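Leucine aminopeptidase 2, chloroplastic (PDB 5LHK) probably removes unsubstituted N-terminal amino acids from peptides as a manganese-binding metalloaminopeptidase of the M17 (leucyl aminopeptidase) family, presumably serving turnover of intracellular proteins. Local coordinates at residues A[265-270]-A[316-321]; A[271-276]-A[341-346]. One frame throughout, in Å; residues are numbered along the deposited sequence.

Interaction 1. Residues A[265-270]-A[316-321]; sequences FDSGGL and NMPDGG. With MN (manganese (II) ion), chain B; MN (manganese (II) ion), chain C.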
loop_
_atom_site.group_PDB
_atom_site.type_symbol
_atom_site.label_atom_id
_atom_site.label_comp_id
_atom_site.label_asym_id
_atom_site.label_seq_id
_atom_site.Cartn_x
_atom_site.Cartn_y
_atom_site.Cartn_z
ATOM N N PHE A 265 -9.214 14.959 -20.272
ATOM C CA PHE A 265 -8.564 14.801 -18.983
ATOM C C PHE A 265 -9.246 13.686 -18.219
ATOM O O PHE A 265 -10.439 13.778 -17.899
ATOM C CB PHE A 265 -8.648 16.098 -18.179
ATOM C CG PHE A 265 -7.888 16.046 -16.887
ATOM C CD1 PHE A 265 -6.499 16.014 -16.887
ATOM C CD2 PHE A 265 -8.562 15.998 -15.671
ATOM C CE1 PHE A 265 -5.791 15.946 -15.690
ATOM C CE2 PHE A 265 -7.866 15.928 -14.471
ATOM C CZ PHE A 265 -6.477 15.909 -14.482
ATOM N N ASP A 266 -8.488 12.634 -17.929
ATOM C CA ASP A 266 -8.997 11.498 -17.164
ATOM C C ASP A 266 -8.411 11.460 -15.754
ATOM O O ASP A 266 -7.362 10.877 -15.536
ATOM C CB ASP A 266 -8.706 10.199 -17.917
ATOM C CG ASP A 266 -9.403 8.989 -17.303
ATOM O OD1 ASP A 266 -10.233 9.164 -16.379
ATOM O OD2 ASP A 266 -9.121 7.855 -17.763
ATOM N N SER A 267 -9.114 12.069 -14.799
ATOM C CA SER A 267 -8.724 11.982 -13.389
ATOM C C SER A 267 -9.069 10.658 -12.733
ATOM O O SER A 267 -8.560 10.356 -11.658
ATOM C CB SER A 267 -9.393 13.075 -12.574
ATOM O OG SER A 267 -10.743 12.721 -12.307
ATOM N N GLY A 268 -9.972 9.906 -13.352
ATOM C CA GLY A 268 -10.536 8.717 -12.747
ATOM C C GLY A 268 -11.982 8.872 -12.342
ATOM O O GLY A 268 -12.700 7.879 -12.260
ATOM N N GLY A 269 -12.411 10.111 -12.108
ATOM C CA GLY A 269 -13.731 10.391 -11.551
ATOM C C GLY A 269 -13.721 10.143 -10.049
ATOM O O GLY A 269 -12.707 10.373 -9.395
ATOM N N LEU A 270 -14.837 9.644 -9.513
ATOM C CA LEU A 270 -14.954 9.345 -8.080
ATOM C C LEU A 270 -14.024 8.220 -7.667
ATOM O O LEU A 270 -13.505 8.241 -6.554
ATOM C CB LEU A 270 -16.412 9.026 -7.689
ATOM C CG LEU A 270 -17.364 10.230 -7.852
ATOM C CD1 LEU A 270 -18.805 9.852 -7.552
ATOM C CD2 LEU A 270 -16.949 11.426 -6.991
ATOM N N ASN A 316 -13.223 13.530 -17.332
ATOM C CA ASN A 316 -13.666 12.653 -16.240
ATOM C C ASN A 316 -13.137 13.187 -14.908
ATOM O O ASN A 316 -11.954 13.039 -14.605
ATOM C CB ASN A 316 -13.187 11.232 -16.502
ATOM C CG ASN A 316 -13.737 10.228 -15.513
ATOM O OD1 ASN A 316 -14.712 10.489 -14.798
ATOM N ND2 ASN A 316 -13.103 9.069 -15.457
ATOM N N MET A 317 -14.013 13.833 -14.135
ATOM C CA MET A 317 -13.627 14.583 -12.925
ATOM C C MET A 317 -14.431 14.118 -11.726
ATOM O O MET A 317 -15.598 13.736 -11.882
ATOM C CB MET A 317 -13.895 16.080 -13.114
ATOM C CG MET A 317 -13.035 16.762 -14.173
ATOM S SD MET A 317 -11.329 16.913 -13.610
ATOM C CE MET A 317 -11.218 18.650 -13.195
ATOM N N PRO A 318 -13.826 14.160 -10.523
ATOM C CA PRO A 318 -14.611 13.984 -9.308
ATOM C C PRO A 318 -15.342 15.274 -8.979
ATOM O O PRO A 318 -14.812 16.370 -9.212
ATOM C CB PRO A 318 -13.545 13.699 -8.251
ATOM C CG PRO A 318 -12.384 14.532 -8.689
ATOM C CD PRO A 318 -12.445 14.586 -10.205
ATOM N N ASP A 319 -16.542 15.149 -8.426
ATOM C CA ASP A 319 -17.406 16.298 -8.178
ATOM C C ASP A 319 -18.639 15.850 -7.417
ATOM O O ASP A 319 -18.986 14.667 -7.426
ATOM C CB ASP A 319 -17.849 16.932 -9.502
ATOM C CG ASP A 319 -18.477 18.280 -9.314
ATOM O OD1 ASP A 319 -17.714 19.201 -9.020
ATOM O OD2 ASP A 319 -19.717 18.413 -9.446
ATOM N N GLY A 320 -19.296 16.807 -6.771
ATOM C CA GLY A 320 -20.602 16.588 -6.154
ATOM C C GLY A 320 -21.658 16.024 -7.093
ATOM O O GLY A 320 -22.594 15.388 -6.630
ATOM N N GLY A 321 -21.518 16.282 -8.397
ATOM C CA GLY A 321 -22.423 15.749 -9.403
ATOM C C GLY A 321 -21.804 14.751 -10.355
ATOM O O GLY A 321 -22.295 14.603 -11.455
HETATM MN MN MN B . -9.594 6.966 -19.913
HETATM MN MN MN C . -9.968 6.039 -16.979
HETATM O O HOH W 1 -9.403 4.975 -18.972
HETATM O O HOH W 2 -7.900 4.550 -16.845
#

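Interaction 2. Residues A[271-276]-A[341-346]; sequences SLKPSG and HTDNEG. With MN (manganese (II) ion), chain C; MN (manganese (II) ion), chain B; BCT (bicarbonate ion), chain D.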
loop_
_atom_site.group_PDB
_atom_site.type_symbol
_atom_site.label_atom_id
_atom_site.label_comp_id
_atom_site.label_asym_id
_atom_site.label_seq_id
_atom_site.Cartn_x
_atom_site.Cartn_y
_atom_site.Cartn_z
ATOM N N SER A 271 -13.807 7.267 -8.581
ATOM C CA SER A 271 -12.747 6.269 -8.483
ATOM C C SER A 271 -11.441 6.947 -8.895
ATOM O O SER A 271 -10.843 6.667 -9.960
ATOM C CB SER A 271 -13.053 5.043 -9.370
ATOM O OG SER A 271 -14.376 4.540 -9.153
ATOM N N LEU A 272 -11.001 7.843 -8.022
ATOM C CA LEU A 272 -9.972 8.807 -8.348
ATOM C C LEU A 272 -8.628 8.108 -8.462
ATOM O O LEU A 272 -8.309 7.255 -7.635
ATOM C CB LEU A 272 -9.909 9.889 -7.266
ATOM C CG LEU A 272 -9.043 11.119 -7.558
ATOM C CD1 LEU A 272 -9.566 11.874 -8.779
ATOM C CD2 LEU A 272 -9.058 12.012 -6.329
ATOM N N LYS A 273 -7.866 8.468 -9.492
ATOM C CA LYS A 273 -6.546 7.901 -9.711
ATOM C C LYS A 273 -5.657 8.232 -8.518
ATOM O O LYS A 273 -5.678 9.364 -8.058
ATOM C CB LYS A 273 -5.907 8.427 -10.996
ATOM C CG LYS A 273 -6.505 7.810 -12.246
ATOM C CD LYS A 273 -5.953 8.436 -13.508
ATOM C CE LYS A 273 -6.705 7.957 -14.740
ATOM N NZ LYS A 273 -6.480 6.516 -14.993
ATOM N N PRO A 274 -4.900 7.239 -8.005
ATOM C CA PRO A 274 -4.110 7.488 -6.796
ATOM C C PRO A 274 -3.075 8.603 -6.986
ATOM O O PRO A 274 -2.311 8.582 -7.953
ATOM C CB PRO A 274 -3.417 6.138 -6.532
ATOM C CG PRO A 274 -4.252 5.126 -7.243
ATOM C CD PRO A 274 -4.792 5.834 -8.453
ATOM N N SER A 275 -3.083 9.577 -6.079
ATOM C CA SER A 275 -2.090 10.641 -6.070
ATOM C C SER A 275 -0.776 10.016 -5.607
ATOM O O SER A 275 -0.769 9.102 -4.779
ATOM C CB SER A 275 -2.538 11.784 -5.153
ATOM O OG SER A 275 -2.435 11.434 -3.792
ATOM N N GLY A 276 0.335 10.456 -6.165
ATOM C CA GLY A 276 1.602 9.741 -5.925
ATOM C C GLY A 276 1.944 8.662 -6.952
ATOM O O GLY A 276 3.103 8.272 -7.047
ATOM N N HIS A 341 -16.614 0.824 -11.791
ATOM C CA HIS A 341 -15.384 1.580 -11.583
ATOM C C HIS A 341 -15.419 2.807 -12.524
ATOM O O HIS A 341 -15.475 2.641 -13.750
ATOM C CB HIS A 341 -14.162 0.695 -11.879
ATOM C CG HIS A 341 -12.889 1.179 -11.255
ATOM N ND1 HIS A 341 -12.330 2.396 -11.564
ATOM C CD2 HIS A 341 -12.061 0.611 -10.346
ATOM C CE1 HIS A 341 -11.215 2.562 -10.879
ATOM N NE2 HIS A 341 -11.033 1.496 -10.125
ATOM N N THR A 342 -15.379 4.022 -11.960
ATOM C CA THR A 342 -15.553 5.239 -12.763
ATOM C C THR A 342 -14.351 5.554 -13.671
ATOM O O THR A 342 -14.457 6.387 -14.580
ATOM C CB THR A 342 -15.924 6.495 -11.932
ATOM O OG1 THR A 342 -14.829 6.921 -11.110
ATOM C CG2 THR A 342 -17.132 6.238 -11.068
ATOM N N ASP A 343 -13.213 4.929 -13.394
ATOM C CA ASP A 343 -12.007 5.070 -14.206
ATOM C C ASP A 343 -11.980 4.198 -15.473
ATOM O O ASP A 343 -11.062 4.327 -16.284
ATOM C CB ASP A 343 -10.748 4.800 -13.375
ATOM C CG ASP A 343 -9.510 5.508 -13.926
ATOM O OD1 ASP A 343 -9.628 6.345 -14.861
ATOM O OD2 ASP A 343 -8.403 5.242 -13.409
ATOM N N ASN A 344 -12.968 3.324 -15.646
ATOM C CA ASN A 344 -13.170 2.648 -16.921
ATOM C C ASN A 344 -14.257 3.369 -17.713
ATOM O O ASN A 344 -15.253 2.773 -18.143
ATOM C CB ASN A 344 -13.487 1.158 -16.728
ATOM C CG ASN A 344 -12.257 0.338 -16.353
ATOM O OD1 ASN A 344 -11.188 0.878 -16.105
ATOM N ND2 ASN A 344 -12.411 -0.976 -16.305
ATOM N N GLU A 345 -14.017 4.655 -17.925
ATOM C CA GLU A 345 -14.995 5.551 -18.511
ATOM C C GLU A 345 -14.989 5.518 -20.029
ATOM O O GLU A 345 -16.031 5.730 -20.645
ATOM C CB GLU A 345 -14.780 6.988 -18.003
ATOM C CG GLU A 345 -13.749 7.848 -18.760
ATOM C CD GLU A 345 -12.321 7.348 -18.685
ATOM O OE1 GLU A 345 -11.974 6.672 -17.697
ATOM O OE2 GLU A 345 -11.533 7.639 -19.614
ATOM N N GLY A 346 -13.826 5.280 -20.636
ATOM C CA GLY A 346 -13.703 5.346 -22.099
ATOM C C GLY A 346 -14.628 4.405 -22.857
ATOM O O GLY A 346 -15.231 4.789 -23.869
HETATM MN MN MN C . -9.968 6.039 -16.979
HETATM MN MN MN B . -9.594 6.966 -19.913
HETATM C C BCT D . -11.759 2.579 -20.150
HETATM O O1 BCT D . -10.991 1.707 -19.734
HETATM O O2 BCT D . -11.447 3.801 -20.206
HETATM O O3 BCT D . -12.956 2.137 -20.529
HETATM O O HOH W 3 -8.545 5.165 -10.559
HETATM O O HOH W 2 -7.900 4.550 -16.845
HETATM O O HOH W 1 -9.403 4.975 -18.972
#

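Interaction 1. Residues A[265-270]-A[316-321]
Asp266 and Asn316 form a parallel beta bridge, their CA atoms 4.9 Å apart, where the short strand 265-266 runs beside the end of strand 306-316. Backbone hydrogen bonds fix the register: Asn316 N gives a nearly straight bond to Phe265 O (2.9 Å), and Ser267 N returns one to Asn316 O. The latter oxygen also accepts from Ser267 OG at 2.6 Å, this donor tilted 23° from the carbonyl plane, so one residue grips it twice. A first torsion of 78° sets Ser267 OG between its own backbone N and carbonyl carbon; there the hydroxyl also accepts from Gly269 N, an ST turn that bends the chain after the strand.

Among the side chains, Asp266 and Asn316 lie alongside each other and point the same way, carboxylate and amide planes 27° apart. Asn316 ND2 reaches the syn side of Asp266 OD1 at 3.0 Å, out of the carboxylate plane, and its second bond goes to Thr342 O. The other oxygen, Asp266 OD2, bridges both manganese ions, with Lys261, Asp284, Asp343 and Glu345 among the further ligands.

Nonpolar and van der Waals contacts flank this polar centre. Met317 SD meets the edge of the Phe265 ring, 3.6 Å from CD2, in a Met-aromatic contact. Pro318 CB packs against the carbonyl oxygen Gly269 O, while Leu270 CD2 approaches Pro318 CB more loosely. At Gly269 a CB would clash with Asn316 OD1, and the positive phi also favours glycine. Beyond, Asp319 OD1 accepts from Gly320 N of the third subunit.

With one oxygen on the metals and the other held by an amide, the Asp266 carboxylate has its rotation fixed, making Asn316 a second-shell residue that probably helps orient the bridging ligand.

Interaction 2. Residues A[271-276]-A[341-346]
Ser271 and Thr342 bring the two backbones to 5.2 Å between CA atoms, beside a type I beta turn that runs from His341 to Asn344 and leads into helix 345-358. Their bonds are reciprocal: Ser271 N donates to Thr342 OG1 at 2.7 Å, and Thr342 N donates to Ser271 OG at 3.0 Å with an angle of 162° at the hydrogen. Thr342 OG1 also pairs with Gly268 O. Ser271 OG lies over one face of the His341 imidazole, offset toward its rim, with CB 3.4 Å from CE1. In the plane of that ring, ND1 accepts from Asp343 N, which ties the imidazole to the turn.

The turn carries part of the two-metal centre of the M17 catalytic domain. Asp343 chelates one manganese through O and OD1, and Glu345 spans the pair, OE1 on the same ion and OE2 on the other. From across the contact, the extended Lys273 side chain bends at its last torsion (chi4 -67°); the Lys273 and Asp343 side chains cross at about a right angle, and NZ takes the syn lone pair of OD2 at 2.8 Å in a salt bridge, with a weaker bond to OD1. A water donates to both Ser271 O and Asp343 OD2, while Lys273 NZ also donates to a second water, 2.5 Å from the manganese bound by Asp343. Were Lys273 replaced by an alanine, Asp343 OD2 would probably lose its salt-bridge mate, and the metal-bound water would lose that donor. On the helix side, Gly346 N holds the bicarbonate at O2 (2.8 Å), and Arg347 NE is hydrogen-bonded to the same bicarbonate.

Interactions 1 and 2 lie about 8 Å apart between centres and supply ligands to one dimanganese site: Asp266 comes from 265-270, Asp343 and Glu345 from 341-346. Both ions and two waters belong to both contacts; water 1 lies 2.2 Å and 2.3 Å from the manganese ions of chains B and C. The segments alternate along the chain, 271-276 directly following 265-270 and 341-346 coming after 316-321. The contacts are stitched together by backbone and hydroxyl bonds, probably Gly268 O with Thr342 OG1 at 2.6 Å and Ser267 O with Lys273 N at 3.0 Å. Lys273 CE also packs 3.1 Å from Asp266 O. Both contacts also reach the third subunit.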